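Side-chain contacts in microcin B17-processing protein McbD (Escherichia coli str. K-12 substr. MG1655, PDB 6GRH), which is needed to process the inactive microcin B17 precursor McbA into the active antibiotic peptide, and belongs to the YcaO cyclodehydratase family: residues E[85-90]-E[359-364]; E[90-95]-E[123-128]; E[166-171]-E[329-334]; E[112-117]-E[159-164]. The protein carries 1 engineered substitution. One frame throughout, in Å; residues are numbered along the deposited sequence. Where two conformers were deposited one is given.

Contact 1 (E[85-90]-E[359-364])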
# COMPACT_ATOMS: atom_id res chain seq x y z
N ALA E 85 6.73 -28.49 58.54
CA ALA E 85 6.09 -29.79 58.37
C ALA E 85 4.91 -29.97 59.36
O ALA E 85 3.87 -30.52 58.99
CB ALA E 85 7.11 -30.91 58.53
N LYS E 86 5.06 -29.48 60.59
CA LYS E 86 3.99 -29.55 61.61
C LYS E 86 2.76 -28.71 61.21
O LYS E 86 1.62 -29.17 61.36
CB LYS E 86 4.52 -29.11 62.98
CG LYS E 86 3.57 -29.34 64.15
N ALA E 87 2.99 -27.49 60.72
CA ALA E 87 1.90 -26.64 60.25
C ALA E 87 1.14 -27.24 59.04
O ALA E 87 -0.08 -27.13 58.96
CB ALA E 87 2.43 -25.26 59.88
N PHE E 88 1.87 -27.86 58.11
CA PHE E 88 1.21 -28.57 57.00
C PHE E 88 0.36 -29.72 57.52
O PHE E 88 -0.80 -29.86 57.12
CB PHE E 88 2.20 -29.05 55.93
CG PHE E 88 2.56 -28.00 54.92
CD1 PHE E 88 1.69 -27.69 53.88
CD2 PHE E 88 3.76 -27.30 55.01
CE1 PHE E 88 2.00 -26.71 52.93
CE2 PHE E 88 4.09 -26.32 54.06
CZ PHE E 88 3.21 -26.03 53.03
N THR E 89 0.94 -30.51 58.44
CA THR E 89 0.22 -31.63 59.06
C THR E 89 -1.09 -31.18 59.68
O THR E 89 -2.11 -31.82 59.50
CB THR E 89 1.06 -32.33 60.15
OG1 THR E 89 2.33 -32.71 59.60
CG2 THR E 89 0.35 -33.56 60.68
N GLU E 90 -1.06 -30.06 60.41
CA GLU E 90 -2.26 -29.50 61.04
C GLU E 90 -3.25 -28.95 60.01
O GLU E 90 -4.46 -29.03 60.22
CB GLU E 90 -1.90 -28.45 62.10
CG GLU E 90 -1.15 -29.02 63.33
CD GLU E 90 -1.78 -30.29 63.90
OE1 GLU E 90 -2.89 -30.20 64.47
OE2 GLU E 90 -1.19 -31.39 63.78
N SER E 359 0.75 -20.63 52.38
CA SER E 359 0.95 -20.81 53.82
C SER E 359 -0.12 -21.71 54.46
O SER E 359 -1.31 -21.39 54.38
CB SER E 359 0.99 -19.48 54.54
OG SER E 359 1.22 -19.69 55.93
N PRO E 360 0.29 -22.81 55.13
CA PRO E 360 -0.69 -23.60 55.91
C PRO E 360 -1.19 -22.92 57.18
O PRO E 360 -2.09 -23.45 57.83
CB PRO E 360 0.10 -24.87 56.26
CG PRO E 360 1.52 -24.40 56.34
CD PRO E 360 1.66 -23.35 55.26
N ASP E 361 -0.61 -21.77 57.56
CA ASP E 361 -1.13 -20.94 58.64
C ASP E 361 -2.17 -19.89 58.23
O ASP E 361 -2.72 -19.17 59.08
CB ASP E 361 0.05 -20.27 59.36
CG ASP E 361 0.82 -21.26 60.22
OD1 ASP E 361 0.20 -22.19 60.78
OD2 ASP E 361 2.06 -21.12 60.33
N PHE E 362 -2.45 -19.82 56.93
CA PHE E 362 -3.52 -19.00 56.39
C PHE E 362 -4.43 -19.96 55.62
O PHE E 362 -4.16 -21.18 55.56
CB PHE E 362 -2.93 -17.95 55.43
CG PHE E 362 -2.14 -16.84 56.11
CD1 PHE E 362 -0.85 -17.05 56.56
CD2 PHE E 362 -2.68 -15.58 56.24
CE1 PHE E 362 -0.12 -16.04 57.16
CE2 PHE E 362 -1.96 -14.55 56.85
CZ PHE E 362 -0.67 -14.78 57.30
N PHE E 363 -5.49 -19.44 55.02
CA PHE E 363 -6.32 -20.29 54.13
C PHE E 363 -5.52 -20.81 52.94
O PHE E 363 -4.85 -20.05 52.25
CB PHE E 363 -7.56 -19.55 53.68
CG PHE E 363 -8.50 -19.25 54.81
CD1 PHE E 363 -9.34 -20.25 55.30
CD2 PHE E 363 -8.52 -18.00 55.40
CE1 PHE E 363 -10.20 -20.00 56.34
CE2 PHE E 363 -9.38 -17.73 56.43
CZ PHE E 363 -10.22 -18.73 56.92
N LEU E 364 -5.55 -22.13 52.73
CA LEU E 364 -4.82 -22.74 51.59
C LEU E 364 -5.51 -22.52 50.25
O LEU E 364 -4.87 -22.56 49.21
CB LEU E 364 -4.56 -24.24 51.84
CG LEU E 364 -3.37 -24.53 52.76
CD1 LEU E 364 -3.32 -26.00 53.14
CD2 LEU E 364 -2.05 -24.13 52.14
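Pro360 lays its ring over one face of Phe88 and against Ala87, and this proline carries most of the contact. Its CB starts nearest the helix backbone, 3.5 Å from Ala87 O. The next atom, CG, is shared between two residues. On one side it meets the methyl of Ala87, with Pro360 CG and Ala87 CB 3.8 Å apart. On another it stands 3.8 Å from the centroid of the Phe88 ring, only 6° off the ring normal. This is a CH-pi contact, with CG above the middle of the face. CD closes the pyrrolidine ring over the far end of the same face, where Pro360 CD comes within 3.8 Å of Phe88 CZ. The ring of Phe88 is brought there by its first torsion. CG lies beside the backbone N, opposite the carbonyl carbon (chi1 -84°).

Asp361 adds a smaller touch, with OD1 at 3.9 Å from Ala87 CB. Its other oxygen, OD2, is bonded to Ser335 OG and Asn337 ND2, which hold the carboxylate in this buried place. Pro360 is presented by a type I beta turn from Ser359 to Phe362. The turn also holds an ST turn, in which Asp361 N donates to Ser359 OG at 3.2 Å.

The proline thus packs onto helix 82-95 just after strand 350-358. Ala91, one turn on from Ala87, also touches it. Beyond the turn, Phe362 leads on to Phe168 of helix 157-180, while helix 76-79 packs on Phe88 through Leu76.

Contact 2 (E[90-95]-E[123-128])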
# COMPACT_ATOMS: atom_id res chain seq x y z
N GLU E 90 -1.06 -30.06 60.41
CA GLU E 90 -2.26 -29.50 61.04
C GLU E 90 -3.25 -28.95 60.01
O GLU E 90 -4.46 -29.03 60.22
CB GLU E 90 -1.90 -28.45 62.10
CG GLU E 90 -1.15 -29.02 63.33
CD GLU E 90 -1.78 -30.29 63.90
OE1 GLU E 90 -2.89 -30.20 64.47
OE2 GLU E 90 -1.19 -31.39 63.78
N ALA E 91 -2.76 -28.42 58.88
CA ALA E 91 -3.63 -28.05 57.77
C ALA E 91 -4.29 -29.29 57.15
O ALA E 91 -5.52 -29.35 57.06
CB ALA E 91 -2.88 -27.26 56.70
N PHE E 92 -3.48 -30.27 56.76
CA PHE E 92 -3.99 -31.50 56.13
C PHE E 92 -4.93 -32.29 57.05
O PHE E 92 -5.92 -32.85 56.59
CB PHE E 92 -2.85 -32.42 55.67
CG PHE E 92 -2.10 -31.96 54.45
CD1 PHE E 92 -2.77 -31.52 53.31
CD2 PHE E 92 -0.71 -32.00 54.42
CE1 PHE E 92 -2.06 -31.11 52.18
CE2 PHE E 92 -0.00 -31.60 53.30
CZ PHE E 92 -0.68 -31.15 52.18
N PHE E 93 -4.63 -32.32 58.35
CA PHE E 93 -5.51 -33.00 59.31
C PHE E 93 -6.95 -32.46 59.32
O PHE E 93 -7.87 -33.22 59.56
CB PHE E 93 -4.91 -32.94 60.71
CG PHE E 93 -5.59 -33.84 61.70
CD1 PHE E 93 -5.38 -35.22 61.66
CD2 PHE E 93 -6.42 -33.32 62.70
CE1 PHE E 93 -6.01 -36.06 62.57
CE2 PHE E 93 -7.05 -34.16 63.61
CZ PHE E 93 -6.84 -35.53 63.55
N GLN E 94 -7.14 -31.17 59.01
CA GLN E 94 -8.51 -30.61 58.91
C GLN E 94 -9.17 -30.83 57.55
O GLN E 94 -10.39 -30.76 57.41
CB GLN E 94 -8.48 -29.11 59.13
CG GLN E 94 -7.90 -28.68 60.46
CD GLN E 94 -7.80 -27.18 60.52
OE1 GLN E 94 -8.80 -26.46 60.37
NE2 GLN E 94 -6.58 -26.68 60.70
N ILE E 95 -8.36 -31.04 56.53
CA ILE E 95 -8.84 -31.05 55.15
C ILE E 95 -9.46 -32.41 54.78
O ILE E 95 -10.54 -32.45 54.20
CB ILE E 95 -7.72 -30.56 54.21
CG1 ILE E 95 -7.45 -29.07 54.52
CG2 ILE E 95 -8.09 -30.73 52.74
CD1 ILE E 95 -6.24 -28.47 53.85
N GLU E 123 11.09 -28.02 49.90
CA GLU E 123 10.00 -28.41 49.04
C GLU E 123 8.68 -28.33 49.78
O GLU E 123 8.63 -28.32 51.01
CB GLU E 123 10.25 -29.82 48.49
CG GLU E 123 11.37 -29.88 47.48
CD GLU E 123 11.84 -31.28 47.18
OE1 GLU E 123 12.12 -32.04 48.12
OE2 GLU E 123 11.97 -31.62 45.98
N ILE E 124 7.61 -28.23 49.00
CA ILE E 124 6.27 -28.27 49.53
C ILE E 124 5.47 -29.28 48.71
O ILE E 124 5.94 -29.71 47.64
CB ILE E 124 5.61 -26.87 49.55
CG1 ILE E 124 5.52 -26.27 48.15
CG2 ILE E 124 6.39 -25.95 50.49
CD1 ILE E 124 4.80 -24.94 48.13
N PRO E 125 4.29 -29.71 49.22
CA PRO E 125 3.51 -30.69 48.47
C PRO E 125 3.00 -30.16 47.16
O PRO E 125 2.38 -29.09 47.12
CB PRO E 125 2.35 -31.00 49.41
CG PRO E 125 2.92 -30.80 50.76
CD PRO E 125 3.76 -29.56 50.60
N ALA E 126 3.26 -30.92 46.11
CA ALA E 126 2.83 -30.59 44.76
C ALA E 126 1.30 -30.53 44.63
O ALA E 126 0.78 -29.74 43.81
CB ALA E 126 3.40 -31.59 43.77
N VAL E 127 0.60 -31.34 45.43
CA VAL E 127 -0.86 -31.40 45.38
C VAL E 127 -1.55 -30.03 45.63
O VAL E 127 -2.66 -29.79 45.16
CB VAL E 127 -1.40 -32.46 46.35
CG1 VAL E 127 -1.29 -31.99 47.81
CG2 VAL E 127 -2.83 -32.86 45.99
N ILE E 128 -0.88 -29.16 46.37
CA ILE E 128 -1.40 -27.82 46.63
C ILE E 128 -1.29 -26.89 45.39
O ILE E 128 -2.11 -25.99 45.22
CB ILE E 128 -0.71 -27.19 47.86
CG1 ILE E 128 -0.93 -28.10 49.08
CG2 ILE E 128 -1.25 -25.79 48.16
CD1 ILE E 128 -0.05 -27.78 50.25
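Phe92, whose ring meets Pro125 and Ile128, has its backbone O bonded to Ile95 N at 3.0 Å. The same Ile95 N also makes a weak bond to Ala91 O, so two carbonyls share Ile95 N, one of them weakly. Nearby, the amide of Gln94 folds back on the helix. Gln94 NE2 donates to Glu90 O at 3.2 Å, reaching the oxygen from above its carbonyl plane, and it has a second acceptor in Asn375 O.

Across the contact everything turns on the far end of the Phe92 ring. With chi1 at -73°, CG lies beside the backbone N and the ring points at the other segment. Pro125 comes to the ring edge, in its plane, with Pro125 CG 3.9 Å from Phe92 CZ. The neighbouring edge atom takes part too, with Phe92 CE2 4.0 Å from Pro125 CG. Ile128 arrives at a slant to the ring, through its outermost methyl. Its CG1-CD1 arm is stretched out (chi2 166°), which brings Ile128 CD1 to 3.9 Å from Phe92 CZ. Val127 CG1 is a more distant neighbour of Phe92 CZ at 4.5 Å. The contact is therefore buried and apolar, one aromatic end set among three aliphatic residues.

Helix 82-95 is here packed against the end of strand 121-125 and the bend that follows it. That strand pairs with strand 108-115, and Phe108 lies by Phe92 with the ring planes at about 10°. Leu76 of helix 76-79 touches both Phe92 and Pro125.

Contact 3 (E[166-171]-E[329-334]). Engineered in segment 166-171: Arg171 (natural residue Thr).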
# COMPACT_ATOMS: atom_id res chain seq x y z
N CYS E 166 0.34 -9.76 46.40
CA CYS E 166 -0.86 -8.96 46.23
C CYS E 166 -2.09 -9.85 46.16
O CYS E 166 -3.07 -9.63 46.88
CB CYS E 166 -0.76 -8.03 45.00
SG CYS E 166 0.37 -6.64 45.29
N GLU E 167 -2.03 -10.90 45.36
CA GLU E 167 -3.14 -11.82 45.28
C GLU E 167 -3.40 -12.54 46.61
O GLU E 167 -4.54 -12.70 46.98
CB GLU E 167 -2.93 -12.86 44.18
CG GLU E 167 -4.23 -13.58 43.87
CD GLU E 167 -4.18 -14.22 42.51
OE1 GLU E 167 -4.25 -13.45 41.52
OE2 GLU E 167 -4.07 -15.47 42.46
N PHE E 168 -2.33 -12.96 47.29
CA PHE E 168 -2.43 -13.59 48.63
C PHE E 168 -3.15 -12.66 49.60
O PHE E 168 -4.08 -13.07 50.28
CB PHE E 168 -1.02 -13.92 49.15
CG PHE E 168 -0.98 -14.57 50.51
CD1 PHE E 168 -1.19 -15.94 50.65
CD2 PHE E 168 -0.70 -13.82 51.64
CE1 PHE E 168 -1.12 -16.55 51.89
CE2 PHE E 168 -0.64 -14.42 52.90
CZ PHE E 168 -0.84 -15.80 53.01
N MET E 169 -2.70 -11.40 49.65
CA MET E 169 -3.36 -10.40 50.47
C MET E 169 -4.83 -10.26 50.09
O MET E 169 -5.69 -10.22 50.96
CB MET E 169 -2.66 -9.04 50.36
CG MET E 169 -1.57 -8.86 51.38
SD MET E 169 -2.29 -9.05 53.02
CE MET E 169 -1.08 -10.14 53.73
N GLU E 170 -5.11 -10.20 48.79
CA GLU E 170 -6.49 -10.06 48.29
C GLU E 170 -7.41 -11.17 48.81
O GLU E 170 -8.47 -10.90 49.37
CB GLU E 170 -6.53 -10.10 46.74
CG GLU E 170 -6.15 -8.78 46.11
CD GLU E 170 -5.73 -8.88 44.65
OE1 GLU E 170 -6.03 -9.88 43.98
OE2 GLU E 170 -5.08 -7.93 44.18
N ARG E 171 -6.99 -12.41 48.60
CA ARG E 171 -7.81 -13.56 48.89
C ARG E 171 -7.94 -13.82 50.39
O ARG E 171 -9.04 -14.09 50.87
CB ARG E 171 -7.28 -14.81 48.15
CG ARG E 171 -7.12 -14.64 46.63
CD ARG E 171 -8.45 -14.37 45.94
NE ARG E 171 -8.27 -14.06 44.52
CZ ARG E 171 -8.14 -14.94 43.53
NH1 ARG E 171 -8.15 -16.26 43.74
NH2 ARG E 171 -8.00 -14.48 42.28
N ASN E 329 7.28 -7.94 57.38
CA ASN E 329 7.31 -7.96 58.84
C ASN E 329 5.92 -8.30 59.38
O ASN E 329 5.79 -9.16 60.24
CB ASN E 329 7.80 -6.62 59.45
CG ASN E 329 9.31 -6.42 59.32
OD1 ASN E 329 10.04 -7.29 58.82
ND2 ASN E 329 9.78 -5.28 59.76
N TYR E 330 4.89 -7.64 58.86
CA TYR E 330 3.54 -7.91 59.29
C TYR E 330 3.20 -9.40 59.13
O TYR E 330 2.71 -10.04 60.06
CB TYR E 330 2.55 -7.05 58.51
CG TYR E 330 1.11 -7.46 58.70
CD1 TYR E 330 0.40 -7.07 59.84
CD2 TYR E 330 0.48 -8.27 57.75
CE1 TYR E 330 -0.92 -7.45 60.01
CE2 TYR E 330 -0.84 -8.66 57.91
CZ TYR E 330 -1.53 -8.26 59.04
OH TYR E 330 -2.84 -8.65 59.19
N LEU E 331 3.45 -9.95 57.95
CA LEU E 331 3.13 -11.36 57.69
C LEU E 331 3.91 -12.31 58.59
O LEU E 331 3.34 -13.26 59.13
CB LEU E 331 3.37 -11.73 56.22
CG LEU E 331 2.32 -11.15 55.27
CD1 LEU E 331 2.74 -11.31 53.82
CD2 LEU E 331 0.94 -11.73 55.53
N GLN E 332 5.20 -12.03 58.77
CA GLN E 332 6.06 -12.87 59.60
C GLN E 332 5.63 -12.92 61.06
O GLN E 332 5.82 -13.93 61.71
CB GLN E 332 7.54 -12.46 59.50
CG GLN E 332 8.47 -13.53 60.06
CD GLN E 332 9.93 -13.25 59.80
OE1 GLN E 332 10.32 -12.12 59.45
NE2 GLN E 332 10.77 -14.27 59.96
N GLN E 333 5.06 -11.82 61.56
CA GLN E 333 4.51 -11.76 62.93
C GLN E 333 3.35 -12.73 63.11
O GLN E 333 3.19 -13.32 64.17
CB GLN E 333 4.08 -10.33 63.31
CG GLN E 333 5.22 -9.42 63.71
N ILE E 334 2.56 -12.91 62.05
CA ILE E 334 1.48 -13.89 62.06
C ILE E 334 2.06 -15.31 61.94
O ILE E 334 1.65 -16.18 62.68
CB ILE E 334 0.43 -13.59 60.96
CG1 ILE E 334 -0.22 -12.22 61.21
CG2 ILE E 334 -0.62 -14.71 60.89
CD1 ILE E 334 -0.90 -11.60 60.00
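Phe168 and Leu331 run past one another, pointing opposite ways, and a methyl of the leucine meets the ring rim. Leu331 CD2 lies near the plane of the aromatic ring, 4.1 Å from Phe168 CE2. The two side chains leave their helices by different routes. In Phe168, CG stands opposite the backbone N (chi1 -180°), which carries the ring outward across the gap. In Leu331, CG sits beside the backbone N instead (chi1 -73°).

Met169 is modelled bent at chi2 and chi3, in two conformers. The methyl of the one given lies too close to Leu331, so its place is doubtful.

This is helix-to-helix packing inside the YcaO fold. The segments of helices 157-180 and 327-334 cross at 56°, and the axes of the two segments come no nearer than 13.5 Å. The backbones do not meet, and the contact is made by side chains reaching between them. Phe362, from the turn after strand 350-358, packs between them: its ring meets Phe168 edge-to-face and touches Leu331 and Ile334.

Tyr330 faces the same gap, while its hydroxyl bonds to Pro219 O. On helix 157-180, the engineered Arg171 lays its guanidinium face over the carboxylate of Glu167. Arg171 NH2 and Glu167 OE1 are 4.0 Å apart, a long salt bridge of charges alone, as the oxygen lies well out of the guanidinium plane.

Contact 4 (E[112-117]-E[159-164])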
# COMPACT_ATOMS: atom_id res chain seq x y z
N ARG E 112 9.61 -27.44 44.27
CA ARG E 112 10.62 -26.57 44.83
C ARG E 112 9.95 -25.34 45.48
O ARG E 112 8.90 -24.89 45.02
CB ARG E 112 11.65 -26.17 43.76
CG ARG E 112 11.12 -25.16 42.74
CD ARG E 112 12.07 -24.94 41.57
NE ARG E 112 12.06 -26.04 40.62
CZ ARG E 112 11.09 -26.27 39.73
NH1 ARG E 112 9.99 -25.52 39.65
NH2 ARG E 112 11.22 -27.31 38.91
N ALA E 113 10.54 -24.84 46.56
CA ALA E 113 10.07 -23.61 47.18
C ALA E 113 11.17 -22.99 48.03
O ALA E 113 12.17 -23.64 48.35
CB ALA E 113 8.83 -23.87 48.03
N PHE E 114 10.98 -21.73 48.40
CA PHE E 114 11.80 -21.16 49.46
C PHE E 114 10.94 -20.41 50.46
O PHE E 114 9.86 -19.93 50.11
CB PHE E 114 12.92 -20.27 48.90
CG PHE E 114 12.45 -19.11 48.06
CD1 PHE E 114 12.13 -17.88 48.65
CD2 PHE E 114 12.41 -19.21 46.67
CE1 PHE E 114 11.73 -16.79 47.87
CE2 PHE E 114 12.00 -18.13 45.90
CZ PHE E 114 11.67 -16.92 46.50
N ASN E 115 11.41 -20.33 51.70
CA ASN E 115 10.71 -19.59 52.74
C ASN E 115 10.77 -18.09 52.41
O ASN E 115 11.85 -17.54 52.16
CB ASN E 115 11.34 -19.90 54.12
CG ASN E 115 10.66 -19.15 55.27
OD1 ASN E 115 10.87 -17.95 55.47
ND2 ASN E 115 9.88 -19.88 56.05
N LEU E 116 9.62 -17.44 52.42
CA LEU E 116 9.49 -16.03 52.03
C LEU E 116 10.43 -15.08 52.82
O LEU E 116 10.91 -14.09 52.27
CB LEU E 116 8.04 -15.57 52.21
CG LEU E 116 7.67 -14.13 51.86
CD1 LEU E 116 7.90 -13.87 50.39
CD2 LEU E 116 6.21 -13.83 52.21
N PHE E 117 10.68 -15.41 54.08
CA PHE E 117 11.44 -14.53 54.97
C PHE E 117 12.92 -14.89 55.07
O PHE E 117 13.78 -14.00 55.03
CB PHE E 117 10.80 -14.53 56.35
CG PHE E 117 9.31 -14.36 56.32
CD1 PHE E 117 8.76 -13.16 55.92
CD2 PHE E 117 8.47 -15.41 56.68
CE1 PHE E 117 7.38 -13.00 55.88
CE2 PHE E 117 7.10 -15.26 56.64
CZ PHE E 117 6.55 -14.05 56.25
N ASP E 159 8.99 -9.03 40.69
CA ASP E 159 7.65 -8.69 40.22
C ASP E 159 6.66 -9.87 40.34
O ASP E 159 5.50 -9.66 40.68
CB ASP E 159 7.67 -8.14 38.80
CG ASP E 159 8.33 -6.77 38.70
OD1 ASP E 159 8.46 -6.05 39.71
OD2 ASP E 159 8.76 -6.41 37.60
N ALA E 160 7.11 -11.10 40.11
CA ALA E 160 6.22 -12.27 40.27
C ALA E 160 5.86 -12.43 41.75
O ALA E 160 4.68 -12.59 42.08
CB ALA E 160 6.84 -13.55 39.68
N ILE E 161 6.86 -12.35 42.62
CA ILE E 161 6.63 -12.44 44.08
C ILE E 161 5.67 -11.33 44.55
O ILE E 161 4.72 -11.60 45.29
CB ILE E 161 7.94 -12.41 44.92
CG1 ILE E 161 8.76 -13.67 44.66
CG2 ILE E 161 7.63 -12.35 46.42
CD1 ILE E 161 10.19 -13.62 45.17
N GLU E 162 5.93 -10.09 44.14
CA GLU E 162 5.02 -8.95 44.39
C GLU E 162 3.59 -9.22 43.92
O GLU E 162 2.64 -8.97 44.66
CB GLU E 162 5.57 -7.69 43.71
CG GLU E 162 4.99 -6.37 44.19
CD GLU E 162 5.86 -5.17 43.83
OE1 GLU E 162 6.70 -5.27 42.91
OE2 GLU E 162 5.70 -4.12 44.48
N GLY E 163 3.44 -9.77 42.70
CA GLY E 163 2.13 -10.13 42.18
C GLY E 163 1.46 -11.23 43.02
O GLY E 163 0.27 -11.17 43.29
N SER E 164 2.24 -12.24 43.41
CA SER E 164 1.73 -13.32 44.25
C SER E 164 1.32 -12.80 45.64
O SER E 164 0.26 -13.14 46.14
CB SER E 164 2.75 -14.44 44.38
OG SER E 164 2.76 -15.21 43.19
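Phe114 and Ile161 point at one another across the contact, joining a strand of an antiparallel sheet to helix 157-180 in an alpha/beta packing of the YcaO fold. The aromatic ring offers its edge. Ile161 CD1 lies in the ring plane, 3.9 Å from Phe114 CZ, and the ring face takes no part in this meeting. Phe114 reaches across because CG sits between the backbone N and the carbonyl carbon (chi1 59°), the crowded position. Ile161 answers with an extended CG1-CD1 arm. Its other branch points elsewhere and meets Leu116, with Ile161 CG2 4.3 Å from Leu116 CD1. The isoleucine thus uses one methyl for each partner.

McbB, another chain of the assembly, comes close on this side. Leu28 of McbB packs on Phe114 and Ile21 of McbB on Ile161. Arg23 of McbB also bonds through NH2 to Leu116 O, so the contact lies at the McbB interface. Within the chain, Val340 of strand 339-347 touches both Phe114 and Leu116.

As the strand ends, an Asx turn bends the chain: Asn115 OD1 takes the N-H of Ser118 and that of Phe117, with Phe117 N 2.9 Å from Asn115 OD1 and 33° out of the plane of its carbonyl.

In the fold
Contact 1 opens first, at 85-90 on helix 82-95, and closes last, at 359-364. The other three contacts lie within its span. Contact 2 starts on the same helix, shares Glu90 with contact 1, and closes the short loop to 123-128. Contact 4 opens inside that loop, at 112-117, and closes beyond it at 159-164, so the two cross. Their strands 108-115 and 121-125 are neighbours in one sheet. Contact 3 follows in series, opening at 166-171, further along helix 157-180, and closing at 329-334. Phe117 packs on Leu331 and Gln332, linking contacts 4 and 3. Together they tie helices 82-95, 157-180 and 327-334 to the sheet and the turn after strand 350-358.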